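Local coordinates for DNA polymerase III subunit delta (Bacillus subtilis, PDB 3ZH9), which probably opens the ring-shaped beta processivity factor, as part of the ATP-driven complex that loads this ring onto primed DNA for replication, at residues Ser50-Glu55 against Asp60-Asp65; Ala64-Phe69 against Glu103-Ser108; Lys250-Ile255 against Val313-Met318. All blocks are in the same frame, centred on the assembly; numbering follows the deposited sequence.

Interaction 1: residues Ser50-Glu55 against Asp60-Asp65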
ATOM      1  N   SER A  50      -6.789  23.583   1.277  1.00 46.86           N
ATOM      2  CA  SER A  50      -7.865  23.226   0.360  1.00 47.31           C
ATOM      3  C   SER A  50      -7.515  21.935  -0.344  1.00 51.67           C
ATOM      4  O   SER A  50      -6.370  21.731  -0.764  1.00 43.70           O
ATOM      5  CB  SER A  50      -8.103  24.319  -0.682  1.00 51.02           C
ATOM      6  OG  SER A  50      -8.027  25.600  -0.098  1.00 64.41           O
ATOM      7  N   VAL A  51      -8.511  21.067  -0.472  1.00 49.06           N
ATOM      8  CA  VAL A  51      -8.357  19.809  -1.177  1.00 41.02           C
ATOM      9  C   VAL A  51      -9.366  19.700  -2.318  1.00 47.73           C
ATOM     10  O   VAL A  51     -10.574  19.885  -2.125  1.00 48.37           O
ATOM     11  CB  VAL A  51      -8.584  18.634  -0.237  1.00 45.32           C
ATOM     12  CG1 VAL A  51      -8.349  17.324  -0.977  1.00 33.41           C
ATOM     13  CG2 VAL A  51      -7.689  18.763   0.983  1.00 40.75           C
ATOM     14  N   PHE A  52      -8.872  19.405  -3.509  1.00 43.24           N
ATOM     15  CA  PHE A  52      -9.750  19.203  -4.652  1.00 45.06           C
ATOM     16  C   PHE A  52      -9.555  17.807  -5.238  1.00 50.49           C
ATOM     17  O   PHE A  52      -8.485  17.216  -5.106  1.00 50.01           O
ATOM     18  CB  PHE A  52      -9.483  20.269  -5.721  1.00 45.64           C
ATOM     19  CG  PHE A  52      -9.691  21.683  -5.234  1.00 46.98           C
ATOM     20  CD1 PHE A  52      -8.680  22.357  -4.550  1.00 37.35           C
ATOM     21  CD2 PHE A  52     -10.900  22.336  -5.456  1.00 42.91           C
ATOM     22  CE1 PHE A  52      -8.865  23.651  -4.102  1.00 39.22           C
ATOM     23  CE2 PHE A  52     -11.093  23.637  -5.007  1.00 51.12           C
ATOM     24  CZ  PHE A  52     -10.074  24.295  -4.330  1.00 47.58           C
ATOM     25  N   ASP A  53     -10.594  17.285  -5.886  1.00 51.02           N
ATOM     26  CA  ASP A  53     -10.509  16.009  -6.599  1.00 49.82           C
ATOM     27  C   ASP A  53     -10.930  16.257  -8.049  1.00 50.07           C
ATOM     28  O   ASP A  53     -12.088  16.559  -8.324  1.00 52.79           O
ATOM     29  CB  ASP A  53     -11.408  14.967  -5.918  1.00 42.81           C
ATOM     30  CG  ASP A  53     -11.283  13.577  -6.528  1.00 53.64           C
ATOM     31  OD1 ASP A  53     -10.843  13.451  -7.694  1.00 50.49           O
ATOM     32  OD2 ASP A  53     -11.643  12.605  -5.831  1.00 56.21           O
ATOM     33  N   LEU A  54      -9.988  16.143  -8.977  1.00 49.03           N
ATOM     34  CA  LEU A  54     -10.270  16.485 -10.365  1.00 49.41           C
ATOM     35  C   LEU A  54     -11.242  15.514 -11.048  1.00 53.39           C
ATOM     36  O   LEU A  54     -11.626  15.721 -12.201  1.00 58.79           O
ATOM     37  CB  LEU A  54      -8.971  16.610 -11.161  1.00 49.90           C
ATOM     38  CG  LEU A  54      -8.055  17.734 -10.675  1.00 50.60           C
ATOM     39  CD1 LEU A  54      -6.829  17.868 -11.582  1.00 46.28           C
ATOM     40  CD2 LEU A  54      -8.835  19.063 -10.590  1.00 40.55           C
ATOM     41  N   GLU A  55     -11.633  14.458 -10.343  1.00 44.64           N
ATOM     42  CA  GLU A  55     -12.692  13.587 -10.833  1.00 55.91           C
ATOM     43  C   GLU A  55     -14.020  14.338 -10.851  1.00 56.65           C
ATOM     44  O   GLU A  55     -14.912  14.011 -11.632  1.00 56.54           O
ATOM     45  CB  GLU A  55     -12.834  12.349  -9.948  1.00 62.10           C
ATOM     46  CG  GLU A  55     -11.595  11.476  -9.870  1.00 77.26           C
ATOM     47  CD  GLU A  55     -11.395  10.603 -11.097  1.00 85.44           C
ATOM     48  OE1 GLU A  55     -12.019  10.877 -12.147  1.00 88.03           O
ATOM     49  OE2 GLU A  55     -10.608   9.636 -11.004  1.00 83.26           O
ATOM     50  N   ASP A  60      -9.895  25.176 -12.239  1.00 59.31           N
ATOM     51  CA  ASP A  60      -9.769  26.622 -12.096  1.00 66.56           C
ATOM     52  C   ASP A  60      -9.950  27.096 -10.650  1.00 61.03           C
ATOM     53  O   ASP A  60      -9.348  28.089 -10.237  1.00 58.84           O
ATOM     54  CB  ASP A  60     -10.724  27.364 -13.042  1.00 78.65           C
ATOM     55  CG  ASP A  60     -12.168  26.902 -12.908  1.00102.16           C
ATOM     56  OD1 ASP A  60     -12.419  25.686 -13.069  1.00110.76           O
ATOM     57  OD2 ASP A  60     -13.055  27.751 -12.642  1.00107.18           O
ATOM     58  N   GLN A  61     -10.769  26.389  -9.880  1.00 50.95           N
ATOM     59  CA  GLN A  61     -11.016  26.787  -8.499  1.00 48.66           C
ATOM     60  C   GLN A  61      -9.786  26.481  -7.639  1.00 49.39           C
ATOM     61  O   GLN A  61      -9.429  27.256  -6.753  1.00 47.50           O
ATOM     62  CB  GLN A  61     -12.270  26.103  -7.939  1.00 55.71           C
ATOM     63  CG  GLN A  61     -12.743  26.676  -6.605  1.00 66.17           C
ATOM     64  CD  GLN A  61     -13.028  28.182  -6.659  1.00 71.97           C
ATOM     65  OE1 GLN A  61     -14.161  28.604  -6.922  1.00 78.13           O
ATOM     66  NE2 GLN A  61     -12.001  28.997  -6.397  1.00 58.65           N
ATOM     67  N   ALA A  62      -9.146  25.349  -7.920  1.00 43.32           N
ATOM     68  CA  ALA A  62      -7.891  24.982  -7.281  1.00 40.64           C
ATOM     69  C   ALA A  62      -6.835  26.041  -7.557  1.00 42.81           C
ATOM     70  O   ALA A  62      -6.139  26.474  -6.649  1.00 46.64           O
ATOM     71  CB  ALA A  62      -7.423  23.619  -7.771  1.00 39.53           C
ATOM     72  N   ILE A  63      -6.729  26.478  -8.805  1.00 44.89           N
ATOM     73  CA  ILE A  63      -5.778  27.541  -9.139  1.00 47.54           C
ATOM     74  C   ILE A  63      -6.139  28.885  -8.499  1.00 52.96           C
ATOM     75  O   ILE A  63      -5.251  29.630  -8.053  1.00 44.44           O
ATOM     76  CB  ILE A  63      -5.612  27.709 -10.664  1.00 53.42           C
ATOM     77  CG1 ILE A  63      -5.047  26.421 -11.282  1.00 58.37           C
ATOM     78  CG2 ILE A  63      -4.717  28.912 -10.987  1.00 44.53           C
ATOM     79  CD1 ILE A  63      -5.119  26.387 -12.800  1.00 59.38           C
ATOM     80  N   ALA A  64      -7.431  29.204  -8.448  1.00 48.12           N
ATOM     81  CA  ALA A  64      -7.860  30.462  -7.843  1.00 47.09           C
ATOM     82  C   ALA A  64      -7.534  30.453  -6.350  1.00 43.56           C
ATOM     83  O   ALA A  64      -7.108  31.467  -5.780  1.00 39.29           O
ATOM     84  CB  ALA A  64      -9.368  30.709  -8.080  1.00 49.84           C
ATOM     85  N   ASP A  65      -7.731  29.306  -5.711  1.00 33.60           N
ATOM     86  CA  ASP A  65      -7.283  29.152  -4.325  1.00 45.52           C
ATOM     87  C   ASP A  65      -5.777  29.350  -4.181  1.00 40.34           C
ATOM     88  O   ASP A  65      -5.312  30.011  -3.252  1.00 42.40           O
ATOM     89  CB  ASP A  65      -7.663  27.777  -3.766  1.00 42.20           C
ATOM     90  CG  ASP A  65      -9.069  27.752  -3.188  1.00 65.89           C
ATOM     91  OD1 ASP A  65      -9.998  28.282  -3.844  1.00 71.53           O
ATOM     92  OD2 ASP A  65      -9.241  27.215  -2.070  1.00 68.41           O
TER

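Interaction 2: residues Ala64-Phe69 against Glu103-Ser108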
ATOM      1  N   ALA A  64      -7.431  29.204  -8.448  1.00 48.12           N
ATOM      2  CA  ALA A  64      -7.860  30.462  -7.843  1.00 47.09           C
ATOM      3  C   ALA A  64      -7.534  30.453  -6.350  1.00 43.56           C
ATOM      4  O   ALA A  64      -7.108  31.467  -5.780  1.00 39.29           O
ATOM      5  CB  ALA A  64      -9.368  30.709  -8.080  1.00 49.84           C
ATOM      6  N   ASP A  65      -7.731  29.306  -5.711  1.00 33.60           N
ATOM      7  CA  ASP A  65      -7.283  29.152  -4.325  1.00 45.52           C
ATOM      8  C   ASP A  65      -5.777  29.350  -4.181  1.00 40.34           C
ATOM      9  O   ASP A  65      -5.312  30.011  -3.252  1.00 42.40           O
ATOM     10  CB  ASP A  65      -7.663  27.777  -3.766  1.00 42.20           C
ATOM     11  CG  ASP A  65      -9.069  27.752  -3.188  1.00 65.89           C
ATOM     12  OD1 ASP A  65      -9.998  28.282  -3.844  1.00 71.53           O
ATOM     13  OD2 ASP A  65      -9.241  27.215  -2.070  1.00 68.41           O
ATOM     14  N   ALA A  66      -5.020  28.763  -5.099  1.00 40.19           N
ATOM     15  CA  ALA A  66      -3.563  28.777  -4.994  1.00 36.73           C
ATOM     16  C   ALA A  66      -3.071  30.213  -5.109  1.00 44.71           C
ATOM     17  O   ALA A  66      -2.049  30.589  -4.534  1.00 36.78           O
ATOM     18  CB  ALA A  66      -2.962  27.925  -6.070  1.00 33.27           C
ATOM     19  N   GLU A  67      -3.828  31.032  -5.832  1.00 46.84           N
ATOM     20  CA  GLU A  67      -3.414  32.403  -6.054  1.00 46.47           C
ATOM     21  C   GLU A  67      -3.947  33.381  -5.008  1.00 48.93           C
ATOM     22  O   GLU A  67      -3.785  34.584  -5.132  1.00 54.17           O
ATOM     23  CB  GLU A  67      -3.701  32.826  -7.495  1.00 44.27           C
ATOM     24  CG  GLU A  67      -2.462  32.626  -8.366  1.00 54.30           C
ATOM     25  CD  GLU A  67      -2.781  32.372  -9.822  1.00 66.57           C
ATOM     26  OE1 GLU A  67      -3.978  32.433 -10.192  1.00 65.07           O
ATOM     27  OE2 GLU A  67      -1.827  32.110 -10.594  1.00 67.41           O
ATOM     28  N   THR A  68      -4.549  32.842  -3.955  1.00 52.43           N
ATOM     29  CA  THR A  68      -5.017  33.650  -2.835  1.00 44.07           C
ATOM     30  C   THR A  68      -3.932  33.720  -1.769  1.00 43.07           C
ATOM     31  O   THR A  68      -3.294  32.709  -1.467  1.00 45.91           O
ATOM     32  CB  THR A  68      -6.263  33.012  -2.198  1.00 52.16           C
ATOM     33  OG1 THR A  68      -7.289  32.892  -3.187  1.00 54.40           O
ATOM     34  CG2 THR A  68      -6.779  33.862  -1.046  1.00 63.60           C
ATOM     35  N   PHE A  69      -3.713  34.903  -1.200  1.00 43.07           N
ATOM     36  CA  PHE A  69      -2.805  35.042  -0.069  1.00 40.36           C
ATOM     37  C   PHE A  69      -3.249  34.132   1.068  1.00 46.89           C
ATOM     38  O   PHE A  69      -4.445  33.914   1.264  1.00 48.07           O
ATOM     39  CB  PHE A  69      -2.768  36.485   0.447  1.00 41.70           C
ATOM     40  CG  PHE A  69      -2.225  37.474  -0.540  1.00 63.15           C
ATOM     41  CD1 PHE A  69      -1.362  37.073  -1.546  1.00 67.39           C
ATOM     42  CD2 PHE A  69      -2.578  38.817  -0.456  1.00 76.61           C
ATOM     43  CE1 PHE A  69      -0.859  37.988  -2.459  1.00 74.59           C
ATOM     44  CE2 PHE A  69      -2.078  39.737  -1.363  1.00 82.35           C
ATOM     45  CZ  PHE A  69      -1.214  39.320  -2.366  1.00 80.43           C
ATOM     46  N   GLU A 103      -0.654  24.483 -16.421  1.00 49.02           N
ATOM     47  CA  GLU A 103       0.699  24.637 -16.942  1.00 51.40           C
ATOM     48  C   GLU A 103       1.210  26.022 -16.609  1.00 52.46           C
ATOM     49  O   GLU A 103       2.335  26.175 -16.143  1.00 52.07           O
ATOM     50  CB  GLU A 103       0.745  24.472 -18.457  1.00 65.37           C
ATOM     51  CG  GLU A 103       0.102  23.220 -18.989  1.00 81.04           C
ATOM     52  CD  GLU A 103       0.296  23.080 -20.486  1.00 89.93           C
ATOM     53  OE1 GLU A 103       1.206  23.748 -21.022  1.00 92.32           O
ATOM     54  OE2 GLU A 103      -0.457  22.309 -21.124  1.00 91.01           O
ATOM     55  N   SER A 104       0.383  27.034 -16.871  1.00 48.79           N
ATOM     56  CA  SER A 104       0.745  28.413 -16.568  1.00 50.50           C
ATOM     57  C   SER A 104       1.059  28.603 -15.096  1.00 41.04           C
ATOM     58  O   SER A 104       2.034  29.258 -14.756  1.00 42.85           O
ATOM     59  CB  SER A 104      -0.377  29.378 -16.966  1.00 63.19           C
ATOM     60  OG  SER A 104      -0.374  29.616 -18.361  1.00 76.73           O
ATOM     61  N   TYR A 105       0.215  28.048 -14.227  1.00 45.69           N
ATOM     62  CA  TYR A 105       0.428  28.166 -12.785  1.00 43.85           C
ATOM     63  C   TYR A 105       1.746  27.540 -12.314  1.00 38.01           C
ATOM     64  O   TYR A 105       2.492  28.175 -11.577  1.00 39.59           O
ATOM     65  CB  TYR A 105      -0.730  27.575 -11.956  1.00 46.77           C
ATOM     66  CG  TYR A 105      -0.459  27.741 -10.476  1.00 41.48           C
ATOM     67  CD1 TYR A 105      -0.784  28.926  -9.820  1.00 39.59           C
ATOM     68  CD2 TYR A 105       0.191  26.751  -9.754  1.00 34.00           C
ATOM     69  CE1 TYR A 105      -0.501  29.104  -8.474  1.00 38.82           C
ATOM     70  CE2 TYR A 105       0.488  26.922  -8.415  1.00 29.91           C
ATOM     71  CZ  TYR A 105       0.137  28.093  -7.775  1.00 34.57           C
ATOM     72  OH  TYR A 105       0.426  28.272  -6.443  1.00 35.20           O
ATOM     73  N   ILE A 106       2.026  26.298 -12.700  1.00 43.32           N
ATOM     74  CA  ILE A 106       3.234  25.644 -12.179  1.00 45.63           C
ATOM     75  C   ILE A 106       4.493  26.306 -12.733  1.00 40.93           C
ATOM     76  O   ILE A 106       5.556  26.242 -12.131  1.00 41.23           O
ATOM     77  CB  ILE A 106       3.286  24.114 -12.426  1.00 49.56           C
ATOM     78  CG1 ILE A 106       3.750  23.801 -13.843  1.00 42.88           C
ATOM     79  CG2 ILE A 106       1.942  23.399 -12.055  1.00 33.46           C
ATOM     80  CD1 ILE A 106       4.029  22.323 -14.018  1.00 31.62           C
ATOM     81  N   GLN A 107       4.354  26.964 -13.874  1.00 44.93           N
ATOM     82  CA  GLN A 107       5.472  27.682 -14.475  1.00 54.37           C
ATOM     83  C   GLN A 107       5.745  28.996 -13.749  1.00 46.56           C
ATOM     84  O   GLN A 107       6.860  29.504 -13.765  1.00 47.83           O
ATOM     85  CB  GLN A 107       5.200  27.914 -15.960  1.00 62.93           C
ATOM     86  CG  GLN A 107       5.009  26.606 -16.717  1.00 72.51           C
ATOM     87  CD  GLN A 107       4.503  26.801 -18.133  1.00 83.43           C
ATOM     88  OE1 GLN A 107       4.018  27.878 -18.497  1.00 84.30           O
ATOM     89  NE2 GLN A 107       4.614  25.752 -18.945  1.00 85.26           N
ATOM     90  N   SER A 108       4.719  29.533 -13.100  1.00 43.76           N
ATOM     91  CA  SER A 108       4.854  30.767 -12.332  1.00 45.55           C
ATOM     92  C   SER A 108       3.924  30.721 -11.118  1.00 48.09           C
ATOM     93  O   SER A 108       2.879  31.380 -11.103  1.00 38.18           O
ATOM     94  CB  SER A 108       4.511  31.969 -13.218  1.00 53.16           C
ATOM     95  OG  SER A 108       4.626  33.170 -12.481  1.00 65.66           O
TER

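Interaction 3: residues Lys250-Ile255 against Val313-Met318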
ATOM      1  N   LYS A 250     -13.819 -15.655  10.186  1.00 55.08           N
ATOM      2  CA  LYS A 250     -12.844 -14.686   9.685  1.00 54.14           C
ATOM      3  C   LYS A 250     -11.640 -15.393   9.084  1.00 48.97           C
ATOM      4  O   LYS A 250     -11.135 -14.997   8.035  1.00 56.12           O
ATOM      5  CB  LYS A 250     -12.380 -13.738  10.796  1.00 64.86           C
ATOM      6  CG  LYS A 250     -11.556 -12.560  10.280  1.00 70.22           C
ATOM      7  CD  LYS A 250     -10.996 -11.718  11.413  1.00 81.15           C
ATOM      8  N   ILE A 251     -11.180 -16.439   9.760  1.00 44.39           N
ATOM      9  CA  ILE A 251     -10.099 -17.266   9.247  1.00 49.73           C
ATOM     10  C   ILE A 251     -10.479 -17.800   7.863  1.00 46.76           C
ATOM     11  O   ILE A 251      -9.670 -17.823   6.943  1.00 44.70           O
ATOM     12  CB  ILE A 251      -9.834 -18.455  10.179  1.00 46.87           C
ATOM     13  CG1 ILE A 251      -9.357 -17.963  11.550  1.00 47.93           C
ATOM     14  CG2 ILE A 251      -8.808 -19.393   9.571  1.00 41.63           C
ATOM     15  CD1 ILE A 251      -9.166 -19.065  12.543  1.00 45.85           C
ATOM     16  N   MET A 252     -11.730 -18.215   7.732  1.00 45.05           N
ATOM     17  CA  MET A 252     -12.210 -18.845   6.516  1.00 45.50           C
ATOM     18  C   MET A 252     -12.236 -17.841   5.368  1.00 47.55           C
ATOM     19  O   MET A 252     -11.825 -18.152   4.244  1.00 45.04           O
ATOM     20  CB  MET A 252     -13.599 -19.425   6.760  1.00 46.60           C
ATOM     21  CG  MET A 252     -14.300 -19.925   5.501  1.00 60.56           C
ATOM     22  SD  MET A 252     -16.071 -19.565   5.552  1.00 89.68           S
ATOM     23  CE  MET A 252     -16.054 -17.771   5.477  1.00 76.99           C
ATOM     24  N   ALA A 253     -12.712 -16.635   5.663  1.00 42.90           N
ATOM     25  CA  ALA A 253     -12.775 -15.573   4.670  1.00 42.48           C
ATOM     26  C   ALA A 253     -11.390 -15.265   4.112  1.00 43.30           C
ATOM     27  O   ALA A 253     -11.215 -15.162   2.904  1.00 40.94           O
ATOM     28  CB  ALA A 253     -13.400 -14.313   5.277  1.00 43.81           C
ATOM     29  N   LEU A 254     -10.403 -15.118   4.992  1.00 37.97           N
ATOM     30  CA  LEU A 254      -9.026 -14.880   4.553  1.00 35.63           C
ATOM     31  C   LEU A 254      -8.441 -16.049   3.730  1.00 30.64           C
ATOM     32  O   LEU A 254      -7.723 -15.833   2.761  1.00 36.89           O
ATOM     33  CB  LEU A 254      -8.125 -14.586   5.754  1.00 38.12           C
ATOM     34  CG  LEU A 254      -8.539 -13.390   6.625  1.00 54.81           C
ATOM     35  CD1 LEU A 254      -7.621 -13.253   7.844  1.00 54.20           C
ATOM     36  CD2 LEU A 254      -8.587 -12.086   5.841  1.00 43.24           C
ATOM     37  N   ILE A 255      -8.721 -17.279   4.149  1.00 30.70           N
ATOM     38  CA  ILE A 255      -8.315 -18.443   3.392  1.00 40.06           C
ATOM     39  C   ILE A 255      -8.964 -18.337   2.012  1.00 41.88           C
ATOM     40  O   ILE A 255      -8.302 -18.453   0.987  1.00 34.49           O
ATOM     41  CB  ILE A 255      -8.734 -19.740   4.106  1.00 37.92           C
ATOM     42  CG1 ILE A 255      -7.930 -19.900   5.400  1.00 40.07           C
ATOM     43  CG2 ILE A 255      -8.534 -20.959   3.190  1.00 31.97           C
ATOM     44  CD1 ILE A 255      -8.466 -20.992   6.342  1.00 39.61           C
ATOM     45  N   VAL A 313     -19.371 -23.001   0.255  1.00 39.53           N
ATOM     46  CA  VAL A 313     -20.315 -23.822   0.993  1.00 41.34           C
ATOM     47  C   VAL A 313     -20.114 -23.619   2.489  1.00 48.07           C
ATOM     48  O   VAL A 313     -21.080 -23.441   3.228  1.00 44.06           O
ATOM     49  CB  VAL A 313     -20.209 -25.326   0.641  1.00 46.37           C
ATOM     50  CG1 VAL A 313     -21.101 -26.146   1.585  1.00 49.75           C
ATOM     51  CG2 VAL A 313     -20.624 -25.573  -0.811  1.00 40.70           C
ATOM     52  N   MET A 314     -18.862 -23.625   2.938  1.00 44.68           N
ATOM     53  CA  MET A 314     -18.590 -23.459   4.365  1.00 44.95           C
ATOM     54  C   MET A 314     -19.068 -22.101   4.857  1.00 50.32           C
ATOM     55  O   MET A 314     -19.590 -21.971   5.969  1.00 54.46           O
ATOM     56  CB  MET A 314     -17.102 -23.618   4.656  1.00 41.72           C
ATOM     57  CG  MET A 314     -16.765 -23.468   6.134  1.00 47.68           C
ATOM     58  SD  MET A 314     -14.981 -23.519   6.377  1.00 60.63           S
ATOM     59  CE  MET A 314     -14.630 -25.124   5.670  1.00 58.71           C
ATOM     60  N   ASP A 315     -18.876 -21.081   4.030  1.00 48.21           N
ATOM     61  CA  ASP A 315     -19.320 -19.742   4.385  1.00 52.78           C
ATOM     62  C   ASP A 315     -20.822 -19.746   4.649  1.00 57.69           C
ATOM     63  O   ASP A 315     -21.300 -19.119   5.587  1.00 60.07           O
ATOM     64  CB  ASP A 315     -18.975 -18.741   3.279  1.00 54.91           C
ATOM     65  CG  ASP A 315     -19.475 -17.348   3.586  1.00 69.68           C
ATOM     66  OD1 ASP A 315     -18.842 -16.654   4.408  1.00 70.47           O
ATOM     67  OD2 ASP A 315     -20.509 -16.947   3.013  1.00 84.80           O
ATOM     68  N   TYR A 316     -21.562 -20.463   3.815  1.00 58.48           N
ATOM     69  CA  TYR A 316     -23.006 -20.533   3.954  1.00 60.19           C
ATOM     70  C   TYR A 316     -23.414 -21.364   5.169  1.00 64.61           C
ATOM     71  O   TYR A 316     -24.334 -21.003   5.901  1.00 64.07           O
ATOM     72  CB  TYR A 316     -23.629 -21.107   2.684  1.00 67.35           C
ATOM     73  CG  TYR A 316     -25.102 -21.414   2.818  1.00 76.24           C
ATOM     74  CD1 TYR A 316     -26.047 -20.400   2.763  1.00 83.12           C
ATOM     75  CD2 TYR A 316     -25.546 -22.718   3.000  1.00 78.11           C
ATOM     76  CE1 TYR A 316     -27.395 -20.672   2.887  1.00 91.26           C
ATOM     77  CE2 TYR A 316     -26.891 -23.003   3.127  1.00 85.58           C
ATOM     78  CZ  TYR A 316     -27.813 -21.976   3.070  1.00 93.29           C
ATOM     79  OH  TYR A 316     -29.159 -22.251   3.193  1.00 96.49           O
ATOM     80  N   GLU A 317     -22.726 -22.480   5.384  1.00 65.32           N
ATOM     81  CA  GLU A 317     -23.034 -23.360   6.503  1.00 69.61           C
ATOM     82  C   GLU A 317     -22.678 -22.718   7.845  1.00 74.67           C
ATOM     83  O   GLU A 317     -23.236 -23.073   8.888  1.00 77.41           O
ATOM     84  CB  GLU A 317     -22.328 -24.706   6.333  1.00 69.74           C
ATOM     85  CG  GLU A 317     -22.974 -25.605   5.288  1.00 76.94           C
ATOM     86  CD  GLU A 317     -22.172 -26.866   5.015  1.00 88.36           C
ATOM     87  OE1 GLU A 317     -20.955 -26.875   5.306  1.00 90.81           O
ATOM     88  OE2 GLU A 317     -22.760 -27.847   4.504  1.00 90.88           O
ATOM     89  N   MET A 318     -21.751 -21.766   7.810  1.00 70.44           N
ATOM     90  CA  MET A 318     -21.363 -21.038   9.013  1.00 69.92           C
ATOM     91  C   MET A 318     -22.320 -19.875   9.301  1.00 75.49           C
ATOM     92  O   MET A 318     -22.730 -19.661  10.448  1.00 74.19           O
ATOM     93  CB  MET A 318     -19.923 -20.522   8.901  1.00 60.26           C
ATOM     94  CG  MET A 318     -18.858 -21.531   9.286  1.00 56.49           C
ATOM     95  SD  MET A 318     -17.216 -20.786   9.339  1.00 70.45           S
ATOM     96  CE  MET A 318     -16.208 -22.231   9.654  1.00 65.46           C
TER

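Interaction 1: residues Ser50-Glu55 against Asp60-Asp65
Ser50 donates its hydroxyl to Asp65, with OG 2.8 Å from OD2 on the side of that oxygen facing away from OD1, the anti lone pair. Swinging OG beside the backbone N (chi1 -41°) brings it there. The other oxygen, OD1, takes a weak bond from Gln61 NE2 at 3.3 Å, one helical turn back, so the carboxylate has a donor at each oxygen. Phe52, two residues along the strand, presents one ring face to Ala62: CB stands 3.9 Å from the ring centroid, and Ala62 CA lies 3.6 Å from CE1 near the rim. At the far end of the ring, CZ approaches Asp65 CG in the ring plane at 3.8 Å, the carboxylate standing almost perpendicular to the ring, while Gln61 CG meets CE2 obliquely. These residues join the first strand and the helix of a beta-alpha-beta unit, 49-53, 59-66 and 76-81, at the edge of the five-stranded parallel sheet of an AAA+-like P-loop fold. Were Phe52 replaced by an alanine, the methyl and CA of Ala62 would probably lose the ring face they lie against, and a gap would open beside Asp65 CG. At the end of the strand, Asp53 OD1 accepts Glu55 N at 2.9 Å from above its carboxylate plane, closing an Asx turn, and Leu54, whose side chain packs on Val80, gives its carbonyl oxygen to His97 NE2.

Interaction 2: residues Ala64-Phe69 against Glu103-Ser108
Tyr105 reaches out from helix 99-107 with its ring anti to the backbone N (chi1 -179°), and its hydroxyl end settles against Ala66. The methyl CB of Ala66 touches OH at 3.4 Å and CZ at 3.5 Å, approaching the ring obliquely. Ala66 belongs to the last turn of helix 59-66, and the contact joins that helix end to helix 99-107 within the P-loop-type domain; Phe115 of the central sheet packs against both Ala66 and the tyrosine ring. Glu67, the first residue to leave the helix, extends its chain past the ring in the opposite sense. Its OE2 comes to 3.4 Å from Tyr105 CD1 at the ring edge, with the carboxylate turned 58° from the ring plane, and CG lies 4.0 Å from CE1. Nearby, Thr68 OG1 donates to Ala64 O at 3.0 Å, across the end of the helix. No hydrogen bond crosses between the segments: the phenol oxygen instead accepts from Ala110 N, just beyond helix 99-107. The union is thus chiefly apolar, tempered by a carboxylate oxygen beside the ring's edge hydrogens, whose slight positive charge is likely to make its position mildly favourable.

Interaction 3: residues Lys250-Ile255 against Val313-Met318
Met252 pushes its thioether into the face of helix 301-319, where Met314, Asp315 and Met318 receive it. The two helices pack antiparallel at 160°, their local axes 10.5 Å apart, in the all-helical C-terminal domain of the delta subunit, the part that in related loaders forms the collar. Although the pairing is closest between Met252 and Asp315, the whole exchange runs through one long side chain, and its shape decides what touches what. Met252 leaves its helix with CG anti to the backbone N, then departs well from a straight chain at chi2 (-142°) and bends again at chi3 (66°). The first part of the chain passes Met314, whose SD lies 3.8 Å from Met252 CG as the two side chains run past one another head to tail. Met314 itself runs straight to its sulfur and turns only at the terminal methyl. The second sulfur contact has a different build: Met318 starts beside its own backbone N and then extends fully, which sets its SD 4.1 Å from that of Met252. The two methionines from successive turns thus reach the same thioether. On another side of that sulfur the backbone of Asp315 comes close, with its CA 3.5 Å from Met252 SD. Met314 also packs on Phe332, and Met318 on Leu328 and Leu329, so helix 325-338 adjoins both methionines, while Leu311 also touches Met252. Asp315 crosses the methionine at about a right angle, and its charge is answered by a salt bridge from Lys319 to OD1. The final bend of Met252 carries its methyl beside that same oxygen, CE standing 3.2 Å from Asp315 OD1.

Overall arrangement
From the N terminus, interaction 1 closes first, a short loop that folds helix 59-66 back on the edge strand 49-53. Interaction 2 opens on the very helix where interaction 1 ends, sharing Ala64 and Asp65; its longer loop passes through strand 76-81 before helix 99-107 returns to the end of helix 59-66. The two are chained through that helix, and Ile63 CG2 meets Tyr105 CD1 at 4.1 Å between them. Interaction 3 closes later, in series, drawing helices 248-269 and 301-319 together in the C-terminal domain. Its centre lies about 44 Å from that of interaction 1 and about 53 Å from that of interaction 2; interactions 1 and 2 tie the sheet-based domain, interaction 3 the helical one.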